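Local coordinates for protein phosphoglycerate kinase (Coxiella burnetii, PDB 4NG4) that catalyses the reversible transfer of a phosphate group between ATP and 3-phosphoglycerate, a step of glycolysis, at residues N230-S243 / N289-D301. Sequence-based numbering, arbitrary orientation.
Sequences NTFLKAQGYSIGKS and NIDAVTSNESIFD
K242 N donates to E297 O (2.9 Å), joining the type II' turn from I240 to S243 to the loop that leads into strand 298-300, with G241 opposite S295 and S243 opposite S298. G241 suits the turn: its phi is positive, and its CA packs against T294 O and E297 O. S243 OG, beside its own backbone N (chi1 -55°), gives its proton to I240 O at 2.6 Å and accepts from I299 N at 2.8 Å, so one small hydroxyl ties turn to strand. K242 runs extended alongside N296, its methylenes against N296 CB. Toward the helix the contact is apolar: branched I290 and I299 pack among L233, Y238 and I240, with I299 CD1 meeting L233 CD1 (4.2 Å) and I240 CG2 (4.1 Å), while V293 CG1 lies against the I240 backbone. The amide of N230 reaches I299 through ND2 (3.7 Å to I299 CB); both residues line the ADP pocket, where I299 O makes a weak hydrogen bond to the adenine amino group. Helix 227-235, closed by a Schellman motif at G237, meets edge strand 298-300 through N230 and L233 on I299; that strand pairs antiparallel with strand 272-276, while helix 250-263 touches F232 and A235.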
ATOM      1  N   ASN A 230       6.539  17.648  13.040  1.00 18.58           N
ATOM      2  CA  ASN A 230       6.166  18.951  13.585  1.00 18.94           C
ATOM      3  C   ASN A 230       5.250  18.824  14.828  1.00 18.48           C
ATOM      4  O   ASN A 230       5.394  19.566  15.794  1.00 17.64           O
ATOM      5  CB  ASN A 230       5.506  19.844  12.507  1.00 19.29           C
ATOM      6  CG  ASN A 230       6.425  20.131  11.308  1.00 19.62           C
ATOM      7  OD1 ASN A 230       5.954  20.386  10.186  1.00 21.17           O
ATOM      8  ND2 ASN A 230       7.720  20.090  11.534  1.00 18.37           N
ATOM      9  N   THR A 231       4.328  17.871  14.800  1.00 18.53           N
ATOM     10  CA  THR A 231       3.497  17.599  15.978  1.00 19.41           C
ATOM     11  C   THR A 231       4.347  17.119  17.151  1.00 19.13           C
ATOM     12  O   THR A 231       4.142  17.551  18.276  1.00 19.43           O
ATOM     13  CB  THR A 231       2.370  16.541  15.704  1.00 19.69           C
ATOM     14  OG1 THR A 231       1.547  16.961  14.603  1.00 20.77           O
ATOM     15  CG2 THR A 231       1.487  16.369  16.920  1.00 20.53           C
ATOM     16  N   PHE A 232       5.300  16.233  16.890  1.00 18.73           N
ATOM     17  CA  PHE A 232       6.126  15.671  17.959  1.00 19.31           C
ATOM     18  C   PHE A 232       7.033  16.723  18.603  1.00 19.85           C
ATOM     19  O   PHE A 232       7.136  16.808  19.837  1.00 20.40           O
ATOM     20  CB  PHE A 232       6.955  14.490  17.449  1.00 19.30           C
ATOM     21  CG  PHE A 232       6.223  13.173  17.476  1.00 18.43           C
ATOM     22  CD1 PHE A 232       6.252  12.386  18.606  1.00 19.34           C
ATOM     23  CD2 PHE A 232       5.537  12.731  16.376  1.00 17.34           C
ATOM     24  CE1 PHE A 232       5.597  11.178  18.648  1.00 20.23           C
ATOM     25  CE2 PHE A 232       4.878  11.541  16.399  1.00 18.31           C
ATOM     26  CZ  PHE A 232       4.904  10.752  17.546  1.00 20.22           C
ATOM     27  N   LEU A 233       7.676  17.517  17.755  1.00 19.52           N
ATOM     28  CA  LEU A 233       8.487  18.633  18.201  1.00 20.05           C
ATOM     29  C   LEU A 233       7.705  19.615  19.103  1.00 20.78           C
ATOM     30  O   LEU A 233       8.274  20.245  20.001  1.00 21.79           O
ATOM     31  CB  LEU A 233       9.036  19.373  16.978  1.00 20.31           C
ATOM     32  CG  LEU A 233      10.115  18.752  16.066  1.00 19.64           C
ATOM     33  CD1 LEU A 233      10.500  19.721  14.944  1.00 18.68           C
ATOM     34  CD2 LEU A 233      11.356  18.381  16.852  1.00 18.77           C
ATOM     35  N   LYS A 234       6.407  19.761  18.863  1.00 20.48           N
ATOM     36  CA  LYS A 234       5.586  20.686  19.637  1.00 21.19           C
ATOM     37  C   LYS A 234       5.095  20.031  20.944  1.00 22.01           C
ATOM     38  O   LYS A 234       4.954  20.710  21.980  1.00 22.75           O
ATOM     39  CB  LYS A 234       4.415  21.171  18.777  1.00 21.02           C
ATOM     40  CG  LYS A 234       3.462  22.146  19.454  1.00 22.00           C
ATOM     41  CD  LYS A 234       2.895  23.067  18.425  1.00 22.82           C
ATOM     42  CE  LYS A 234       1.590  23.683  18.827  1.00 24.41           C
ATOM     43  NZ  LYS A 234       1.117  24.465  17.619  1.00 24.31           N
ATOM     44  N   ALA A 235       4.857  18.719  20.903  1.00 21.73           N
ATOM     45  CA  ALA A 235       4.613  17.938  22.127  1.00 22.57           C
ATOM     46  C   ALA A 235       5.792  18.017  23.069  1.00 23.15           C
ATOM     47  O   ALA A 235       5.597  17.995  24.264  1.00 24.61           O
ATOM     48  CB  ALA A 235       4.321  16.483  21.796  1.00 22.36           C
ATOM     49  N   GLN A 236       7.004  18.107  22.528  1.00 22.83           N
ATOM     50  CA  GLN A 236       8.219  18.262  23.336  1.00 24.17           C
ATOM     51  C   GLN A 236       8.444  19.679  23.874  1.00 24.79           C
ATOM     52  O   GLN A 236       9.309  19.894  24.709  1.00 25.73           O
ATOM     53  CB  GLN A 236       9.453  17.824  22.543  1.00 23.95           C
ATOM     54  CG  GLN A 236       9.542  16.312  22.355  1.00 25.12           C
ATOM     55  CD  GLN A 236      10.968  15.826  22.299  1.00 27.45           C
ATOM     56  OE1 GLN A 236      11.890  16.538  21.869  1.00 30.11           O
ATOM     57  NE2 GLN A 236      11.164  14.611  22.748  1.00 29.86           N
ATOM     58  N   GLY A 237       7.685  20.641  23.379  1.00 24.42           N
ATOM     59  CA  GLY A 237       7.739  22.001  23.901  1.00 25.54           C
ATOM     60  C   GLY A 237       8.526  22.989  23.052  1.00 25.14           C
ATOM     61  O   GLY A 237       8.765  24.106  23.482  1.00 25.86           O
ATOM     62  N   TYR A 238       8.935  22.580  21.852  1.00 24.24           N
ATOM     63  CA  TYR A 238       9.575  23.499  20.914  1.00 24.28           C
ATOM     64  C   TYR A 238       8.521  24.435  20.335  1.00 24.25           C
ATOM     65  O   TYR A 238       7.332  24.115  20.338  1.00 23.34           O
ATOM     66  CB  TYR A 238      10.295  22.754  19.781  1.00 23.17           C
ATOM     67  CG  TYR A 238      11.406  21.828  20.228  1.00 24.02           C
ATOM     68  CD1 TYR A 238      12.665  22.315  20.544  1.00 25.62           C
ATOM     69  CD2 TYR A 238      11.201  20.460  20.317  1.00 24.27           C
ATOM     70  CE1 TYR A 238      13.687  21.458  20.941  1.00 27.19           C
ATOM     71  CE2 TYR A 238      12.208  19.596  20.704  1.00 25.00           C
ATOM     72  CZ  TYR A 238      13.451  20.090  21.015  1.00 27.29           C
ATOM     73  OH  TYR A 238      14.445  19.202  21.412  1.00 28.20           O
ATOM     74  N   SER A 239       8.982  25.594  19.863  1.00 25.35           N
ATOM     75  CA  SER A 239       8.168  26.538  19.102  1.00 25.84           C
ATOM     76  C   SER A 239       8.347  26.277  17.602  1.00 24.86           C
ATOM     77  O   SER A 239       9.471  26.126  17.131  1.00 25.68           O
ATOM     78  CB  SER A 239       8.586  27.974  19.433  1.00 27.31           C
ATOM     79  OG  SER A 239       8.367  28.254  20.804  1.00 29.32           O
ATOM     80  N   ILE A 240       7.252  26.212  16.852  1.00 24.00           N
ATOM     81  CA  ILE A 240       7.338  25.971  15.418  1.00 23.18           C
ATOM     82  C   ILE A 240       6.459  26.891  14.559  1.00 23.49           C
ATOM     83  O   ILE A 240       6.146  26.562  13.421  1.00 23.27           O
ATOM     84  CB  ILE A 240       7.057  24.486  15.099  1.00 21.96           C
ATOM     85  CG1 ILE A 240       5.594  24.125  15.349  1.00 21.42           C
ATOM     86  CG2 ILE A 240       7.954  23.598  15.947  1.00 21.96           C
ATOM     87  CD1 ILE A 240       5.316  22.657  15.222  1.00 20.08           C
ATOM     88  N   GLY A 241       6.099  28.054  15.086  1.00 24.42           N
ATOM     89  CA  GLY A 241       5.390  29.081  14.304  1.00 25.13           C
ATOM     90  C   GLY A 241       4.080  28.596  13.711  1.00 24.62           C
ATOM     91  O   GLY A 241       3.233  28.050  14.407  1.00 24.44           O
ATOM     92  N   LYS A 242       3.925  28.767  12.406  1.00 24.95           N
ATOM     93  CA  LYS A 242       2.722  28.368  11.714  1.00 24.66           C
ATOM     94  C   LYS A 242       2.872  27.008  11.042  1.00 23.70           C
ATOM     95  O   LYS A 242       2.037  26.619  10.242  1.00 24.09           O
ATOM     96  CB  LYS A 242       2.339  29.458  10.710  1.00 26.32           C
ATOM     97  CG  LYS A 242       1.979  30.809  11.390  1.00 28.06           C
ATOM     98  CD  LYS A 242       1.798  31.994  10.420  1.00 29.75           C
ATOM     99  CE  LYS A 242       1.536  33.290  11.221  1.00 31.09           C
ATOM    100  NZ  LYS A 242       1.516  34.556  10.436  1.00 31.56           N
ATOM    101  N   SER A 243       3.907  26.252  11.396  1.00 23.00           N
ATOM    102  CA  SER A 243       4.090  24.890  10.840  1.00 22.22           C
ATOM    103  C   SER A 243       2.849  24.041  10.995  1.00 21.90           C
ATOM    104  O   SER A 243       2.129  24.175  11.974  1.00 22.10           O
ATOM    105  CB  SER A 243       5.261  24.140  11.507  1.00 21.14           C
ATOM    106  OG  SER A 243       6.464  24.879  11.433  1.00 21.25           O
ATOM    107  N   ASN A 289      18.249  26.174  13.468  1.00 31.99           N
ATOM    108  CA  ASN A 289      18.068  25.276  14.578  1.00 31.22           C
ATOM    109  C   ASN A 289      16.621  25.391  15.033  1.00 30.02           C
ATOM    110  O   ASN A 289      16.033  26.492  15.080  1.00 30.28           O
ATOM    111  CB  ASN A 289      19.010  25.619  15.728  1.00 32.96           C
ATOM    112  CG  ASN A 289      19.178  24.465  16.712  1.00 32.64           C
ATOM    113  OD1 ASN A 289      18.198  23.961  17.293  1.00 31.03           O
ATOM    114  ND2 ASN A 289      20.431  24.039  16.906  1.00 33.92           N
ATOM    115  N   ILE A 290      16.048  24.249  15.367  1.00 28.61           N
ATOM    116  CA  ILE A 290      14.726  24.200  15.949  1.00 27.76           C
ATOM    117  C   ILE A 290      14.501  25.308  17.010  1.00 28.69           C
ATOM    118  O   ILE A 290      13.396  25.845  17.115  1.00 28.72           O
ATOM    119  CB  ILE A 290      14.502  22.786  16.502  1.00 27.13           C
ATOM    120  CG1 ILE A 290      13.115  22.625  17.106  1.00 27.21           C
ATOM    121  CG2 ILE A 290      15.591  22.412  17.516  1.00 28.35           C
ATOM    122  CD1 ILE A 290      12.901  21.214  17.641  1.00 29.03           C
ATOM    123  N   ASP A 291      15.544  25.656  17.772  1.00 29.91           N
ATOM    124  CA  ASP A 291      15.520  26.808  18.693  1.00 31.11           C
ATOM    125  C   ASP A 291      14.949  28.058  18.044  1.00 30.89           C
ATOM    126  O   ASP A 291      14.136  28.762  18.633  1.00 30.66           O
ATOM    127  CB  ASP A 291      16.944  27.197  19.144  1.00 33.51           C
ATOM    128  CG  ASP A 291      17.692  26.072  19.842  1.00 35.76           C
ATOM    129  OD1 ASP A 291      17.067  25.269  20.573  1.00 36.94           O
ATOM    130  OD2 ASP A 291      18.932  26.012  19.672  1.00 40.19           O
ATOM    131  N   ALA A 292      15.424  28.331  16.829  1.00 30.98           N
ATOM    132  CA  ALA A 292      15.372  29.674  16.243  1.00 31.79           C
ATOM    133  C   ALA A 292      14.141  29.962  15.386  1.00 30.57           C
ATOM    134  O   ALA A 292      14.073  31.036  14.805  1.00 31.91           O
ATOM    135  CB  ALA A 292      16.642  29.934  15.436  1.00 33.17           C
ATOM    136  N   VAL A 293      13.170  29.042  15.341  1.00 28.22           N
ATOM    137  CA  VAL A 293      11.952  29.234  14.546  1.00 27.41           C
ATOM    138  C   VAL A 293      11.066  30.332  15.158  1.00 28.25           C
ATOM    139  O   VAL A 293      10.550  30.170  16.265  1.00 27.77           O
ATOM    140  CB  VAL A 293      11.118  27.923  14.398  1.00 25.48           C
ATOM    141  CG1 VAL A 293       9.860  28.169  13.568  1.00 24.65           C
ATOM    142  CG2 VAL A 293      11.947  26.818  13.750  1.00 24.74           C
ATOM    143  N   THR A 294      10.888  31.430  14.417  1.00 29.55           N
ATOM    144  CA  THR A 294      10.107  32.575  14.876  1.00 30.46           C
ATOM    145  C   THR A 294       8.614  32.352  14.584  1.00 29.69           C
ATOM    146  O   THR A 294       8.225  31.305  14.069  1.00 28.11           O
ATOM    147  CB  THR A 294      10.631  33.889  14.251  1.00 32.65           C
ATOM    148  OG1 THR A 294      10.394  33.907  12.835  1.00 32.66           O
ATOM    149  CG2 THR A 294      12.131  34.030  14.525  1.00 33.48           C
ATOM    150  N   SER A 295       7.777  33.329  14.918  1.00 30.78           N
ATOM    151  CA  SER A 295       6.344  33.084  15.046  1.00 30.15           C
ATOM    152  C   SER A 295       5.546  33.047  13.745  1.00 30.05           C
ATOM    153  O   SER A 295       4.392  32.624  13.760  1.00 29.64           O
ATOM    154  CB  SER A 295       5.708  34.087  16.009  1.00 31.45           C
ATOM    155  OG  SER A 295       5.505  35.347  15.394  1.00 33.56           O
ATOM    156  N   ASN A 296       6.114  33.481  12.632  1.00 30.94           N
ATOM    157  CA  ASN A 296       5.407  33.314  11.352  1.00 31.37           C
ATOM    158  C   ASN A 296       6.291  32.749  10.262  1.00 30.81           C
ATOM    159  O   ASN A 296       6.293  33.236   9.136  1.00 31.70           O
ATOM    160  CB  ASN A 296       4.696  34.604  10.901  1.00 33.50           C
ATOM    161  CG  ASN A 296       5.633  35.757  10.727  1.00 35.95           C
ATOM    162  OD1 ASN A 296       6.786  35.706  11.151  1.00 37.35           O
ATOM    163  ND2 ASN A 296       5.144  36.820  10.101  1.00 38.85           N
ATOM    164  N   GLU A 297       7.030  31.712  10.642  1.00 29.41           N
ATOM    165  CA  GLU A 297       7.713  30.815   9.727  1.00 28.85           C
ATOM    166  C   GLU A 297       7.094  29.435   9.877  1.00 26.83           C
ATOM    167  O   GLU A 297       6.388  29.173  10.844  1.00 25.89           O
ATOM    168  CB  GLU A 297       9.186  30.706  10.086  1.00 29.03           C
ATOM    169  CG  GLU A 297       9.946  31.990  10.026  1.00 31.53           C
ATOM    170  CD  GLU A 297      11.424  31.787  10.330  1.00 32.91           C
ATOM    171  OE1 GLU A 297      11.781  31.465  11.501  1.00 31.97           O
ATOM    172  OE2 GLU A 297      12.220  31.956   9.389  1.00 34.15           O
ATOM    173  N   SER A 298       7.370  28.549   8.926  1.00 26.24           N
ATOM    174  CA  SER A 298       6.863  27.183   8.986  1.00 24.66           C
ATOM    175  C   SER A 298       7.974  26.246   8.552  1.00 24.39           C
ATOM    176  O   SER A 298       8.798  26.606   7.708  1.00 25.55           O
ATOM    177  CB  SER A 298       5.657  27.008   8.050  1.00 24.87           C
ATOM    178  OG  SER A 298       4.778  28.114   8.082  1.00 25.06           O
ATOM    179  N   ILE A 299       7.984  25.043   9.115  1.00 23.05           N
ATOM    180  CA  ILE A 299       8.975  24.034   8.750  1.00 22.83           C
ATOM    181  C   ILE A 299       8.520  23.253   7.522  1.00 22.92           C
ATOM    182  O   ILE A 299       7.474  22.623   7.546  1.00 22.63           O
ATOM    183  CB  ILE A 299       9.217  23.055   9.900  1.00 21.74           C
ATOM    184  CG1 ILE A 299       9.765  23.816  11.128  1.00 21.86           C
ATOM    185  CG2 ILE A 299      10.189  21.955   9.467  1.00 21.42           C
ATOM    186  CD1 ILE A 299       9.915  22.955  12.384  1.00 19.44           C
ATOM    187  N   PHE A 300       9.317  23.296   6.453  1.00 24.19           N
ATOM    188  CA  PHE A 300       9.022  22.572   5.214  1.00 24.40           C
ATOM    189  C   PHE A 300      10.001  21.433   4.885  1.00 24.38           C
ATOM    190  O   PHE A 300       9.790  20.671   3.941  1.00 24.26           O
ATOM    191  CB  PHE A 300       9.003  23.550   4.047  1.00 26.15           C
ATOM    192  CG  PHE A 300       8.030  24.695   4.218  1.00 26.47           C
ATOM    193  CD1 PHE A 300       6.717  24.462   4.568  1.00 25.61           C
ATOM    194  CD2 PHE A 300       8.432  25.997   4.007  1.00 28.09           C
ATOM    195  CE1 PHE A 300       5.824  25.503   4.702  1.00 26.50           C
ATOM    196  CE2 PHE A 300       7.550  27.036   4.140  1.00 29.05           C
ATOM    197  CZ  PHE A 300       6.238  26.787   4.489  1.00 28.41           C
ATOM    198  N   ASP A 301      11.077  21.316   5.646  1.00 24.54           N
ATOM    199  CA  ASP A 301      12.062  20.268   5.393  1.00 25.26           C
ATOM    200  C   ASP A 301      12.964  20.125   6.597  1.00 24.99           C
ATOM    201  O   ASP A 301      13.033  21.017   7.431  1.00 25.45           O
ATOM    202  CB  ASP A 301      12.920  20.591   4.147  1.00 27.04           C
ATOM    203  CG  ASP A 301      13.374  19.337   3.377  1.00 28.29           C
ATOM    204  OD1 ASP A 301      12.981  18.195   3.741  1.00 26.91           O
ATOM    205  OD2 ASP A 301      14.145  19.504   2.392  1.00 30.80           O
TER